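Local coordinates for CHAD domain protein (Streptomyces chartreusis, PDB 6RN5) that probably binds polyphosphate through its all-helical CHAD domain and also binds metal ions, including copper, at residues A[34-39]-A[208-213]; A[67-72]-A[90-95]; A[73-78]-A[284-289]; A[97-102]-A[196-201]. One frame throughout, in Å; residues are numbered along the deposited sequence.

Interaction 1: A[34-39]-A[208-213]; sequences EFLRAL and DKVAVL
The carbonyl O of Phe35 takes the N-H of Leu39 at 2.9 Å, a routine bond of the helix that presents the Phe35 ring to Val210 in the all-helical CHAD fold. Helices 21-42 and 201-213 run more against each other than with each other: the two short segments make an angle of 131°, with their axes 9.7 Å apart at closest approach. The seam between them is apolar. Phe35, its CG swung anti to the backbone N (chi1 -175°), sends CD1 to 3.5 Å from Val210 CG1, and the two side chains cross at about a right angle. The Phe35 side chain also packs on Leu62 and Ser65 of helix 56-75, which places Phe35 where three helices meet. Leu36 works nearer the surface. Both methyls of its fork lie against Ala211: CD1 is 3.7 Å from Ala211 CA, while CD2 comes to 4.0 Å from Ala211 CB.

Interaction 2: A[67-72]-A[90-95]; sequences RRISAT and PELAWV. With SO4 (sulfate ion), chain G; SO4 (sulfate ion), chain I.
Ser70 and Leu92 bring their CA atoms to 6.2 Å where helices 56-75 and 82-120, successive in the chain and broadly opposed in direction, form a helical hairpin of the CHAD domain. The short separation suits the small serine: Ser70 CB lies 4.0 Å from Leu92 CB, so that side chain meets side chain at the first carbon. Beyond it, Leu92 reaches out with CD1, which comes to 3.6 Å from Ile69 CG2; the isoleucine and leucine cross at about a right angle. All three residues are buried.

A different side of helix 56-75 carries charge. Arg67 and Arg68, neighbours in sequence, share one sulfate oxygen: O1 of the chain G sulfate accepts from Arg67 NH1 and from Arg68 NH1, both at 2.9 Å. Arg68 adds a second prong through NH2, and Glu292 pairs with that same nitrogen. Arg67, its chain bent at chi3 (-57°), turns its other edge to the chain I sulfate and holds two of its oxygens. These ions probably come from the crystallisation liquor, but bound between arginines they are consistent with phosphate sites on a polyphosphate-binding surface. Arg67 NH2 reaches O1 of the chain I ion at 2.8 Å with an N-H...O angle of 167°, straighter than the 149° of Arg67 NH1 to the chain G ion.

Interaction 3: A[73-78]-A[284-289]; sequences LHTFQS and LRLHRY. With SO4 (sulfate ion), chain G; SO4 (sulfate ion), chain F.
Leu286 meets the end of helix 56-75 with its side chain and its backbone. Its CD1 lies obliquely by the His74 ring, 4.1 Å from ND1, the two side chains crossing at about a right angle. Its carbonyl O is joined to Thr75 by one water, which donates to Leu286 O at 2.7 Å and lies 2.6 Å from Thr75 OG1. That bridge spans a gap too wide for a direct bond, and it falls just where the chain leaves the helix at Phe76, whose ring has Thr75 CG2 over one face.

On the same stretch of helix 274-295, Arg285, Arg288 and Tyr289 reach bound anions. Tyr289 gives its hydroxyl proton to O4 of the chain G sulfate at 2.7 Å, and the OH receives Arg67 NE in turn. Arg288, its chain bent at chi2 and chi3, turns the edge of its guanidinium to the same ion, although its closest approach is too short to be trusted in detail. Arg285 holds the chain F sulfate weakly through both terminal nitrogens, aided by Arg281. Positive side chains and a phenol lining one face of the helix would stabilise a bound anion, as expected if polyphosphate takes the place of the sulfates.

Interaction 4: A[97-102]-A[196-201]; sequences GTLAME and QAMGSS
Leu99 and Met198 have the most surface buried here, and Ala197 follows. Leu99 CD2 rests 3.8 Å from Met198 SD, with CG of the methionine a little farther off, and the two chains cross at about a right angle. Neither side chain sets out straight at its partner; the bend of Met198 at chi3 (77°) then carries its CE toward Leu39, and the side chain also touches His42 of helix 21-42. Leu62 of helix 56-75 touches both Leu99 and Met198. One residue back on each helix, Ala197 CB meets Thr98 CG2 at 3.7 Å. Thr98 thus offers its methyl to the neighbouring helix, its CG2 anti to the backbone N, while its hydroxyl is bonded to Trp94 O of its own helix. Just beyond, Ser200 N bonds to Ala197 O at 3.1 Å as helix 170-198 ends, and Ser200 OG caps Phe203 N as N-cap of the next helix. Apolar packing at a tight interhelical turn of this kind belongs to the helical bundle of the CHAD domain.

Overall arrangement
Interactions 1, 2 and 4 are joined by apolar packing. Leu213 CD2 of interaction 1 lies 4.0 Å from Ile69 CG2 of interaction 2, Leu39 CD1 of interaction 1 comes to 4.0 Å from Met198 CE of interaction 4, and Trp94 CZ2 of interaction 2 reaches Ala197 CB of interaction 4 at 3.7 Å. Interactions 2 and 3, centres 11 Å apart, both use helix 56-75 and meet at the chain G sulfate, so that helix 56-75 and helix 274-295 together supply its ligands. Interaction 3 does not touch interaction 4; their centres are 24 Å apart. None of the four includes the copper ligands, whereas interaction 1 holds Asp208 of the carbonate pocket, with the Ala211 side chain about 4 Å from the ion.

Interaction 1: A[34-39]-A[208-213]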
loop_
_atom_site.group_PDB
_atom_site.type_symbol
_atom_site.label_atom_id
_atom_site.label_comp_id
_atom_site.label_asym_id
_atom_site.label_seq_id
_atom_site.Cartn_x
_atom_site.Cartn_y
_atom_site.Cartn_z
ATOM N N GLU A 34 34.996 12.723 -24.955
ATOM C CA GLU A 34 34.588 12.592 -23.540
ATOM C C GLU A 34 34.872 11.223 -22.946
ATOM O O GLU A 34 35.281 11.147 -21.813
ATOM C CB GLU A 34 33.102 12.881 -23.317
ATOM C CG GLU A 34 32.748 14.351 -23.504
ATOM C CD GLU A 34 33.655 15.290 -22.696
ATOM O OE1 GLU A 34 33.665 15.168 -21.448
ATOM O OE2 GLU A 34 34.356 16.138 -23.308
ATOM N N PHE A 35 34.591 10.150 -23.685
ATOM C CA PHE A 35 34.933 8.800 -23.236
ATOM C C PHE A 35 36.440 8.630 -22.996
ATOM O O PHE A 35 36.844 7.998 -22.026
ATOM C CB PHE A 35 34.469 7.772 -24.274
ATOM C CG PHE A 35 34.668 6.349 -23.858
ATOM C CD1 PHE A 35 35.837 5.695 -24.148
ATOM C CD2 PHE A 35 33.676 5.669 -23.182
ATOM C CE1 PHE A 35 36.030 4.371 -23.792
ATOM C CE2 PHE A 35 33.836 4.334 -22.819
ATOM C CZ PHE A 35 35.019 3.676 -23.136
ATOM N N LEU A 36 37.270 9.157 -23.900
ATOM C CA LEU A 36 38.717 9.043 -23.730
ATOM C C LEU A 36 39.216 9.895 -22.576
ATOM O O LEU A 36 40.090 9.466 -21.829
ATOM C CB LEU A 36 39.471 9.389 -24.989
ATOM C CG LEU A 36 39.142 8.532 -26.211
ATOM C CD1 LEU A 36 39.763 9.200 -27.430
ATOM C CD2 LEU A 36 39.571 7.090 -26.075
ATOM N N ARG A 37 38.653 11.066 -22.396
ATOM C CA ARG A 37 38.974 11.862 -21.189
ATOM C C ARG A 37 38.689 11.141 -19.911
ATOM O O ARG A 37 39.537 11.069 -19.026
ATOM C CB ARG A 37 38.180 13.129 -21.148
ATOM C CG ARG A 37 38.900 14.212 -21.871
ATOM C CD ARG A 37 38.056 15.464 -21.917
ATOM N NE ARG A 37 38.429 16.257 -23.073
ATOM C CZ ARG A 37 37.781 17.342 -23.463
ATOM N NH1 ARG A 37 36.710 17.787 -22.790
ATOM N NH2 ARG A 37 38.216 17.992 -24.532
ATOM N N ALA A 38 37.474 10.628 -19.800
ATOM C CA ALA A 38 37.093 9.892 -18.619
ATOM C C ALA A 38 38.005 8.693 -18.411
ATOM O O ALA A 38 38.429 8.399 -17.299
ATOM C CB ALA A 38 35.651 9.446 -18.716
ATOM N N LEU A 39 38.305 7.991 -19.487
ATOM C CA LEU A 39 39.167 6.843 -19.396
ATOM C C LEU A 39 40.550 7.223 -18.860
ATOM O O LEU A 39 41.064 6.507 -18.026
ATOM C CB LEU A 39 39.284 6.154 -20.752
ATOM C CG LEU A 39 40.141 4.910 -20.779
ATOM C CD1 LEU A 39 39.714 3.913 -19.702
ATOM C CD2 LEU A 39 40.095 4.262 -22.157
ATOM N N ASP A 208 39.862 1.289 -27.998
ATOM C CA ASP A 208 40.667 1.631 -29.177
ATOM C C ASP A 208 39.784 2.142 -30.321
ATOM O O ASP A 208 40.117 3.105 -30.995
ATOM C CB ASP A 208 41.471 0.401 -29.670
ATOM C CG ASP A 208 42.889 0.303 -29.068
ATOM O OD1 ASP A 208 43.327 1.264 -28.378
ATOM O OD2 ASP A 208 43.563 -0.759 -29.295
ATOM N N LYS A 209 38.648 1.500 -30.522
ATOM C CA LYS A 209 37.719 1.950 -31.573
ATOM C C LYS A 209 37.107 3.270 -31.249
ATOM O O LYS A 209 36.971 4.124 -32.126
ATOM C CB LYS A 209 36.663 0.906 -31.822
ATOM C CG LYS A 209 37.313 -0.321 -32.393
ATOM C CD LYS A 209 36.305 -1.345 -32.829
ATOM C CE LYS A 209 37.035 -2.664 -33.011
ATOM N NZ LYS A 209 36.148 -3.713 -33.570
ATOM N N VAL A 210 36.790 3.488 -29.975
ATOM C CA VAL A 210 36.329 4.812 -29.569
ATOM C C VAL A 210 37.403 5.858 -29.830
ATOM O O VAL A 210 37.113 6.970 -30.316
ATOM C CB VAL A 210 35.867 4.822 -28.105
ATOM C CG1 VAL A 210 35.531 6.222 -27.643
ATOM C CG2 VAL A 210 34.647 3.908 -27.969
ATOM N N ALA A 211 38.664 5.509 -29.552
ATOM C CA ALA A 211 39.790 6.405 -29.912
ATOM C C ALA A 211 39.795 6.772 -31.412
ATOM O O ALA A 211 39.953 7.903 -31.751
ATOM C CB ALA A 211 41.124 5.789 -29.524
ATOM N N VAL A 212 39.616 5.795 -32.294
ATOM C CA VAL A 212 39.541 6.060 -33.707
ATOM C C VAL A 212 38.390 7.002 -33.999
ATOM O O VAL A 212 38.535 7.940 -34.730
ATOM C CB VAL A 212 39.382 4.754 -34.503
ATOM C CG1 VAL A 212 39.070 5.050 -35.973
ATOM C CG2 VAL A 212 40.673 3.941 -34.398
ATOM N N LEU A 213 37.240 6.753 -33.377
ATOM C CA LEU A 213 36.044 7.553 -33.589
ATOM C C LEU A 213 36.214 8.983 -33.150
ATOM O O LEU A 213 35.523 9.864 -33.615
ATOM C CB LEU A 213 34.864 6.927 -32.808
ATOM C CG LEU A 213 33.479 7.562 -32.920
ATOM C CD1 LEU A 213 32.983 7.592 -34.374
ATOM C CD2 LEU A 213 32.474 6.812 -32.052
#

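Interaction 2: A[67-72]-A[90-95]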
loop_
_atom_site.group_PDB
_atom_site.type_symbol
_atom_site.label_atom_id
_atom_site.label_comp_id
_atom_site.label_asym_id
_atom_site.label_seq_id
_atom_site.Cartn_x
_atom_site.Cartn_y
_atom_site.Cartn_z
ATOM N N ARG A 67 26.858 5.284 -23.555
ATOM C CA ARG A 67 25.434 5.170 -23.828
ATOM C C ARG A 67 25.008 6.110 -24.956
ATOM O O ARG A 67 24.116 5.805 -25.751
ATOM C CB ARG A 67 24.628 5.616 -22.605
ATOM C CG ARG A 67 24.553 4.641 -21.480
ATOM C CD ARG A 67 23.374 5.035 -20.598
ATOM N NE ARG A 67 23.415 6.402 -20.059
ATOM C CZ ARG A 67 23.633 6.679 -18.768
ATOM N NH1 ARG A 67 23.607 7.914 -18.323
ATOM N NH2 ARG A 67 23.887 5.700 -17.896
ATOM N N ARG A 68 25.570 7.313 -24.963
ATOM C CA ARG A 68 25.256 8.207 -26.082
ATOM C C ARG A 68 25.756 7.714 -27.434
ATOM O O ARG A 68 25.120 7.961 -28.444
ATOM C CB ARG A 68 25.756 9.616 -25.849
ATOM C CG ARG A 68 24.939 10.338 -24.834
ATOM C CD ARG A 68 25.676 11.542 -24.230
ATOM N NE ARG A 68 24.699 12.388 -23.590
ATOM C CZ ARG A 68 24.207 12.196 -22.379
ATOM N NH1 ARG A 68 24.602 11.185 -21.631
ATOM N NH2 ARG A 68 23.308 13.043 -21.896
ATOM N N ILE A 69 26.923 7.096 -27.460
ATOM C CA ILE A 69 27.481 6.646 -28.713
ATOM C C ILE A 69 26.627 5.467 -29.211
ATOM O O ILE A 69 26.232 5.403 -30.386
ATOM C CB ILE A 69 28.937 6.250 -28.505
ATOM C CG1 ILE A 69 29.757 7.493 -28.177
ATOM C CG2 ILE A 69 29.496 5.581 -29.723
ATOM C CD1 ILE A 69 31.199 7.202 -27.767
ATOM N N SER A 70 26.296 4.580 -28.283
ATOM C CA SER A 70 25.550 3.409 -28.597
ATOM C C SER A 70 24.167 3.809 -29.136
ATOM O O SER A 70 23.702 3.278 -30.158
ATOM C CB SER A 70 25.485 2.502 -27.358
ATOM O OG SER A 70 25.032 1.238 -27.736
ATOM N N ALA A 71 23.540 4.782 -28.491
ATOM C CA ALA A 71 22.255 5.305 -28.962
ATOM C C ALA A 71 22.335 5.892 -30.369
ATOM O O ALA A 71 21.478 5.649 -31.228
ATOM C CB ALA A 71 21.718 6.366 -28.001
ATOM N N THR A 72 23.360 6.688 -30.584
ATOM C CA THR A 72 23.563 7.383 -31.838
ATOM C C THR A 72 23.728 6.380 -32.982
ATOM O O THR A 72 23.166 6.562 -34.061
ATOM C CB THR A 72 24.767 8.292 -31.719
ATOM O OG1 THR A 72 24.494 9.267 -30.705
ATOM C CG2 THR A 72 25.040 9.024 -33.000
ATOM N N PRO A 90 26.974 -3.710 -29.224
ATOM C CA PRO A 90 27.017 -4.640 -28.075
ATOM C C PRO A 90 28.258 -4.463 -27.203
ATOM O O PRO A 90 28.190 -4.662 -26.000
ATOM C CB PRO A 90 27.053 -6.021 -28.741
ATOM C CG PRO A 90 27.658 -5.779 -30.092
ATOM C CD PRO A 90 27.132 -4.431 -30.508
ATOM N N GLU A 91 29.374 -4.047 -27.796
ATOM C CA GLU A 91 30.585 -3.863 -27.018
ATOM C C GLU A 91 30.416 -2.672 -26.131
ATOM O O GLU A 91 30.721 -2.717 -24.954
ATOM C CB GLU A 91 31.783 -3.712 -27.930
ATOM C CG GLU A 91 32.175 -4.993 -28.614
ATOM C CD GLU A 91 32.337 -6.132 -27.614
ATOM O OE1 GLU A 91 33.388 -6.268 -26.944
ATOM O OE2 GLU A 91 31.390 -6.898 -27.477
ATOM N N LEU A 92 29.886 -1.595 -26.694
ATOM C CA LEU A 92 29.529 -0.435 -25.908
ATOM C C LEU A 92 28.484 -0.735 -24.831
ATOM O O LEU A 92 28.562 -0.203 -23.728
ATOM C CB LEU A 92 29.001 0.660 -26.820
ATOM C CG LEU A 92 30.060 1.324 -27.706
ATOM C CD1 LEU A 92 29.410 2.127 -28.818
ATOM C CD2 LEU A 92 30.992 2.188 -26.845
ATOM N N ALA A 93 27.508 -1.569 -25.170
ATOM C CA ALA A 93 26.495 -1.998 -24.199
ATOM C C ALA A 93 27.148 -2.812 -23.067
ATOM O O ALA A 93 26.862 -2.607 -21.863
ATOM C CB ALA A 93 25.426 -2.832 -24.894
ATOM N N TRP A 94 28.019 -3.739 -23.455
ATOM C CA TRP A 94 28.787 -4.467 -22.466
ATOM C C TRP A 94 29.546 -3.463 -21.554
ATOM O O TRP A 94 29.556 -3.593 -20.352
ATOM C CB TRP A 94 29.707 -5.487 -23.129
ATOM C CG TRP A 94 30.656 -6.099 -22.144
ATOM C CD1 TRP A 94 30.358 -7.028 -21.189
ATOM C CD2 TRP A 94 32.056 -5.806 -21.997
ATOM N NE1 TRP A 94 31.477 -7.302 -20.434
ATOM C CE2 TRP A 94 32.536 -6.584 -20.922
ATOM C CE3 TRP A 94 32.943 -4.954 -22.656
ATOM C CZ2 TRP A 94 33.876 -6.536 -20.501
ATOM C CZ3 TRP A 94 34.267 -4.908 -22.243
ATOM C CH2 TRP A 94 34.723 -5.689 -21.184
ATOM N N VAL A 95 30.126 -2.420 -22.112
ATOM C CA VAL A 95 30.879 -1.500 -21.278
ATOM C C VAL A 95 29.969 -0.757 -20.301
ATOM O O VAL A 95 30.294 -0.620 -19.098
ATOM C CB VAL A 95 31.644 -0.454 -22.119
ATOM C CG1 VAL A 95 32.174 0.672 -21.226
ATOM C CG2 VAL A 95 32.777 -1.100 -22.923
HETATM S S SO4 G . 21.761 11.175 -18.961
HETATM O O1 SO4 G . 23.051 10.577 -19.242
HETATM O O2 SO4 G . 21.876 12.616 -19.289
HETATM O O3 SO4 G . 21.398 11.026 -17.548
HETATM O O4 SO4 G . 20.742 10.446 -19.757
HETATM S S SO4 I . 23.852 6.982 -14.391
HETATM O O1 SO4 I . 24.581 5.956 -15.152
HETATM O O2 SO4 I . 23.857 8.266 -15.175
HETATM O O3 SO4 I . 24.537 7.278 -13.133
HETATM O O4 SO4 I . 22.479 6.568 -14.177
#

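Interaction 3: A[73-78]-A[284-289]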
loop_
_atom_site.group_PDB
_atom_site.type_symbol
_atom_site.label_atom_id
_atom_site.label_comp_id
_atom_site.label_asym_id
_atom_site.label_seq_id
_atom_site.Cartn_x
_atom_site.Cartn_y
_atom_site.Cartn_z
ATOM N N LEU A 73 24.477 5.320 -32.719
ATOM C CA LEU A 73 24.719 4.280 -33.704
ATOM C C LEU A 73 23.434 3.499 -33.995
ATOM O O LEU A 73 23.377 2.783 -34.949
ATOM C CB LEU A 73 25.849 3.350 -33.251
ATOM C CG LEU A 73 27.254 3.766 -33.734
ATOM C CD1 LEU A 73 27.594 5.207 -33.455
ATOM C CD2 LEU A 73 28.312 2.879 -33.111
ATOM N N HIS A 74 22.420 3.628 -33.150
ATOM C CA HIS A 74 21.161 2.938 -33.366
ATOM C C HIS A 74 20.302 3.851 -34.206
ATOM O O HIS A 74 19.924 3.484 -35.293
ATOM C CB HIS A 74 20.462 2.614 -32.021
ATOM C CG HIS A 74 19.203 1.839 -32.172
ATOM N ND1 HIS A 74 17.959 2.423 -32.163
ATOM C CD2 HIS A 74 18.997 0.519 -32.371
ATOM C CE1 HIS A 74 17.038 1.496 -32.325
ATOM N NE2 HIS A 74 17.639 0.329 -32.448
ATOM N N THR A 75 19.993 5.033 -33.662
ATOM C CA THR A 75 19.069 6.002 -34.270
ATOM C C THR A 75 19.496 6.394 -35.689
ATOM O O THR A 75 18.637 6.608 -36.569
ATOM C CB THR A 75 18.963 7.267 -33.384
ATOM O OG1 THR A 75 18.501 6.900 -32.084
ATOM C CG2 THR A 75 18.012 8.274 -33.970
ATOM N N PHE A 76 20.817 6.528 -35.884
ATOM C CA PHE A 76 21.394 7.106 -37.106
ATOM C C PHE A 76 22.221 6.079 -37.836
ATOM O O PHE A 76 23.126 6.408 -38.608
ATOM C CB PHE A 76 22.249 8.356 -36.786
ATOM C CG PHE A 76 21.501 9.448 -36.040
ATOM C CD1 PHE A 76 20.720 10.387 -36.723
ATOM C CD2 PHE A 76 21.600 9.565 -34.649
ATOM C CE1 PHE A 76 20.052 11.406 -36.019
ATOM C CE2 PHE A 76 20.924 10.576 -33.947
ATOM C CZ PHE A 76 20.150 11.486 -34.625
ATOM N N GLN A 77 21.858 4.825 -37.621
ATOM C CA GLN A 77 22.563 3.713 -38.200
ATOM C C GLN A 77 22.572 3.818 -39.702
ATOM O O GLN A 77 23.546 3.439 -40.311
ATOM C CB GLN A 77 21.941 2.363 -37.827
ATOM C CG GLN A 77 22.829 1.199 -38.269
ATOM C CD GLN A 77 22.487 -0.124 -37.613
ATOM O OE1 GLN A 77 22.020 -1.028 -38.288
ATOM N NE2 GLN A 77 22.721 -0.245 -36.281
ATOM N N SER A 78 21.509 4.351 -40.296
ATOM C CA SER A 78 21.448 4.401 -41.768
ATOM C C SER A 78 22.494 5.333 -42.348
ATOM O O SER A 78 22.814 5.206 -43.500
ATOM C CB SER A 78 20.051 4.819 -42.250
ATOM O OG SER A 78 19.640 6.007 -41.619
ATOM N N LEU A 284 12.697 6.520 -24.610
ATOM C CA LEU A 284 12.735 7.933 -24.232
ATOM C C LEU A 284 14.176 8.424 -24.219
ATOM O O LEU A 284 14.502 9.494 -24.718
ATOM C CB LEU A 284 12.016 8.153 -22.906
ATOM C CG LEU A 284 12.252 9.546 -22.316
ATOM C CD1 LEU A 284 11.752 10.598 -23.266
ATOM C CD2 LEU A 284 11.518 9.659 -20.997
ATOM N N ARG A 285 15.053 7.590 -23.704
ATOM C CA ARG A 285 16.465 7.906 -23.711
ATOM C C ARG A 285 17.060 8.025 -25.113
ATOM O O ARG A 285 17.814 8.967 -25.401
ATOM C CB ARG A 285 17.235 6.913 -22.861
ATOM C CG ARG A 285 18.427 7.619 -22.255
ATOM C CD ARG A 285 19.051 6.875 -21.125
ATOM N NE ARG A 285 19.417 5.522 -21.511
ATOM C CZ ARG A 285 19.859 4.606 -20.643
ATOM N NH1 ARG A 285 20.035 4.933 -19.364
ATOM N NH2 ARG A 285 20.142 3.374 -21.054
ATOM N N LEU A 286 16.662 7.104 -26.005
ATOM C CA LEU A 286 17.047 7.175 -27.409
ATOM C C LEU A 286 16.647 8.504 -28.004
ATOM O O LEU A 286 17.430 9.112 -28.726
ATOM C CB LEU A 286 16.448 5.993 -28.204
ATOM C CG LEU A 286 17.140 4.659 -27.856
ATOM C CD1 LEU A 286 16.470 3.394 -28.466
ATOM C CD2 LEU A 286 18.576 4.732 -28.322
ATOM N N HIS A 287 15.428 8.938 -27.697
ATOM C CA HIS A 287 14.882 10.210 -28.191
ATOM C C HIS A 287 15.684 11.401 -27.606
ATOM O O HIS A 287 16.025 12.305 -28.291
ATOM C CB HIS A 287 13.358 10.284 -27.832
ATOM C CG HIS A 287 12.730 11.619 -28.061
ATOM N ND1 HIS A 287 12.713 12.240 -29.295
ATOM C CD2 HIS A 287 12.057 12.442 -27.217
ATOM C CE1 HIS A 287 12.063 13.387 -29.195
ATOM N NE2 HIS A 287 11.652 13.532 -27.945
ATOM N N ARG A 288 16.063 11.333 -26.350
ATOM C CA ARG A 288 16.780 12.462 -25.750
ATOM C C ARG A 288 18.105 12.665 -26.422
ATOM O O ARG A 288 18.457 13.775 -26.772
ATOM C CB ARG A 288 16.948 12.249 -24.245
ATOM C CG ARG A 288 15.726 12.735 -23.435
ATOM C CD ARG A 288 16.248 13.441 -22.159
ATOM N NE ARG A 288 16.948 12.428 -21.413
ATOM C CZ ARG A 288 18.218 12.387 -21.037
ATOM N NH1 ARG A 288 19.059 13.397 -21.183
ATOM N NH2 ARG A 288 18.615 11.290 -20.409
ATOM N N TYR A 289 18.778 11.564 -26.697
ATOM C CA TYR A 289 20.122 11.600 -27.244
ATOM C C TYR A 289 20.127 11.927 -28.704
ATOM O O TYR A 289 21.116 12.434 -29.198
ATOM C CB TYR A 289 20.831 10.259 -27.022
ATOM C CG TYR A 289 21.050 9.872 -25.581
ATOM C CD1 TYR A 289 21.033 10.821 -24.556
ATOM C CD2 TYR A 289 21.350 8.556 -25.246
ATOM C CE1 TYR A 289 21.292 10.456 -23.247
ATOM C CE2 TYR A 289 21.595 8.189 -23.950
ATOM C CZ TYR A 289 21.569 9.129 -22.942
ATOM O OH TYR A 289 21.800 8.736 -21.608
HETATM S S SO4 G . 21.761 11.175 -18.961
HETATM O O1 SO4 G . 23.051 10.577 -19.242
HETATM O O2 SO4 G . 21.876 12.616 -19.289
HETATM O O3 SO4 G . 21.398 11.026 -17.548
HETATM O O4 SO4 G . 20.742 10.446 -19.757
HETATM S S SO4 F . 21.170 2.030 -17.322
HETATM O O1 SO4 F . 22.328 2.159 -18.257
HETATM O O2 SO4 F . 20.954 3.313 -16.640
HETATM O O3 SO4 F . 19.896 1.631 -18.043
HETATM O O4 SO4 F . 21.573 1.047 -16.292
HETATM O O HOH W 1 19.572 8.299 -30.137
#

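Interaction 4: A[97-102]-A[196-201]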
loop_
_atom_site.group_PDB
_atom_site.type_symbol
_atom_site.label_atom_id
_atom_site.label_comp_id
_atom_site.label_asym_id
_atom_site.label_seq_id
_atom_site.Cartn_x
_atom_site.Cartn_y
_atom_site.Cartn_z
ATOM N N GLY A 97 26.919 -1.297 -19.225
ATOM C CA GLY A 97 26.294 -2.233 -18.249
ATOM C C GLY A 97 27.254 -2.730 -17.156
ATOM O O GLY A 97 26.914 -2.757 -15.975
ATOM N N THR A 98 28.485 -3.069 -17.546
ATOM C CA THR A 98 29.469 -3.528 -16.604
ATOM C C THR A 98 29.787 -2.444 -15.622
ATOM O O THR A 98 29.805 -2.673 -14.398
ATOM C CB THR A 98 30.755 -3.914 -17.292
ATOM O OG1 THR A 98 30.498 -5.040 -18.131
ATOM C CG2 THR A 98 31.825 -4.234 -16.245
ATOM N N LEU A 99 29.996 -1.251 -16.150
ATOM C CA LEU A 99 30.244 -0.058 -15.325
ATOM C C LEU A 99 29.033 0.451 -14.487
ATOM O O LEU A 99 29.220 1.191 -13.525
ATOM C CB LEU A 99 30.795 1.061 -16.192
ATOM C CG LEU A 99 32.164 0.826 -16.839
ATOM C CD1 LEU A 99 32.641 2.116 -17.442
ATOM C CD2 LEU A 99 33.203 0.348 -15.859
ATOM N N ALA A 100 27.815 0.058 -14.838
ATOM C CA ALA A 100 26.621 0.492 -14.083
ATOM C C ALA A 100 26.398 -0.315 -12.774
ATOM O O ALA A 100 25.862 0.204 -11.793
ATOM C CB ALA A 100 25.387 0.410 -14.986
ATOM N N MET A 101 26.858 -1.561 -12.760
ATOM C CA MET A 101 26.418 -2.533 -11.752
ATOM C C MET A 101 26.719 -2.139 -10.318
ATOM O O MET A 101 25.832 -2.139 -9.459
ATOM C CB MET A 101 26.948 -3.905 -12.086
ATOM C CG MET A 101 26.044 -4.615 -13.088
ATOM S SD MET A 101 24.546 -5.442 -12.418
ATOM C CE MET A 101 23.876 -4.344 -11.162
ATOM N N GLU A 102 27.949 -1.752 -10.059
ATOM C CA GLU A 102 28.292 -1.381 -8.691
ATOM C C GLU A 102 27.304 -0.346 -8.143
ATOM O O GLU A 102 26.689 -0.545 -7.100
ATOM C CB GLU A 102 29.730 -0.885 -8.587
ATOM C CG GLU A 102 30.102 -0.494 -7.178
ATOM C CD GLU A 102 31.511 0.050 -7.047
ATOM O OE1 GLU A 102 32.257 0.140 -8.065
ATOM O OE2 GLU A 102 31.856 0.378 -5.903
ATOM N N GLN A 196 38.139 -5.687 -13.235
ATOM C CA GLN A 196 38.683 -6.709 -14.121
ATOM C C GLN A 196 38.385 -6.423 -15.608
ATOM O O GLN A 196 39.297 -6.479 -16.487
ATOM C CB GLN A 196 38.205 -8.096 -13.732
ATOM C CG GLN A 196 38.803 -8.561 -12.413
ATOM C CD GLN A 196 38.248 -9.893 -11.978
ATOM O OE1 GLN A 196 37.065 -10.162 -12.153
ATOM N NE2 GLN A 196 39.115 -10.767 -11.446
ATOM N N ALA A 197 37.127 -6.133 -15.896
ATOM C CA ALA A 197 36.681 -5.805 -17.278
ATOM C C ALA A 197 37.479 -4.679 -17.894
ATOM O O ALA A 197 37.855 -4.749 -19.061
ATOM C CB ALA A 197 35.228 -5.421 -17.272
ATOM N N MET A 198 37.748 -3.658 -17.091
ATOM C CA MET A 198 38.478 -2.504 -17.540
ATOM C C MET A 198 39.949 -2.753 -17.819
ATOM O O MET A 198 40.557 -2.002 -18.574
ATOM C CB MET A 198 38.371 -1.400 -16.523
ATOM C CG MET A 198 36.979 -0.809 -16.568
ATOM S SD MET A 198 36.981 0.752 -15.736
ATOM C CE MET A 198 37.764 1.779 -16.988
ATOM N N GLY A 199 40.516 -3.788 -17.212
ATOM C CA GLY A 199 41.878 -4.211 -17.563
ATOM C C GLY A 199 41.932 -5.233 -18.705
ATOM O O GLY A 199 43.013 -5.648 -19.091
ATOM N N SER A 200 40.793 -5.612 -19.281
ATOM C CA SER A 200 40.741 -6.759 -20.199
ATOM C C SER A 200 41.016 -6.361 -21.621
ATOM O O SER A 200 40.925 -5.193 -21.989
ATOM C CB SER A 200 39.353 -7.447 -20.177
ATOM O OG SER A 200 38.333 -6.560 -20.621
ATOM N N SER A 201 41.303 -7.362 -22.435
ATOM C CA SER A 201 41.630 -7.120 -23.799
ATOM C C SER A 201 40.329 -6.770 -24.545
ATOM O O SER A 201 40.332 -5.972 -25.456
ATOM C CB SER A 201 42.377 -8.328 -24.365
ATOM O OG SER A 201 41.436 -9.323 -24.621
#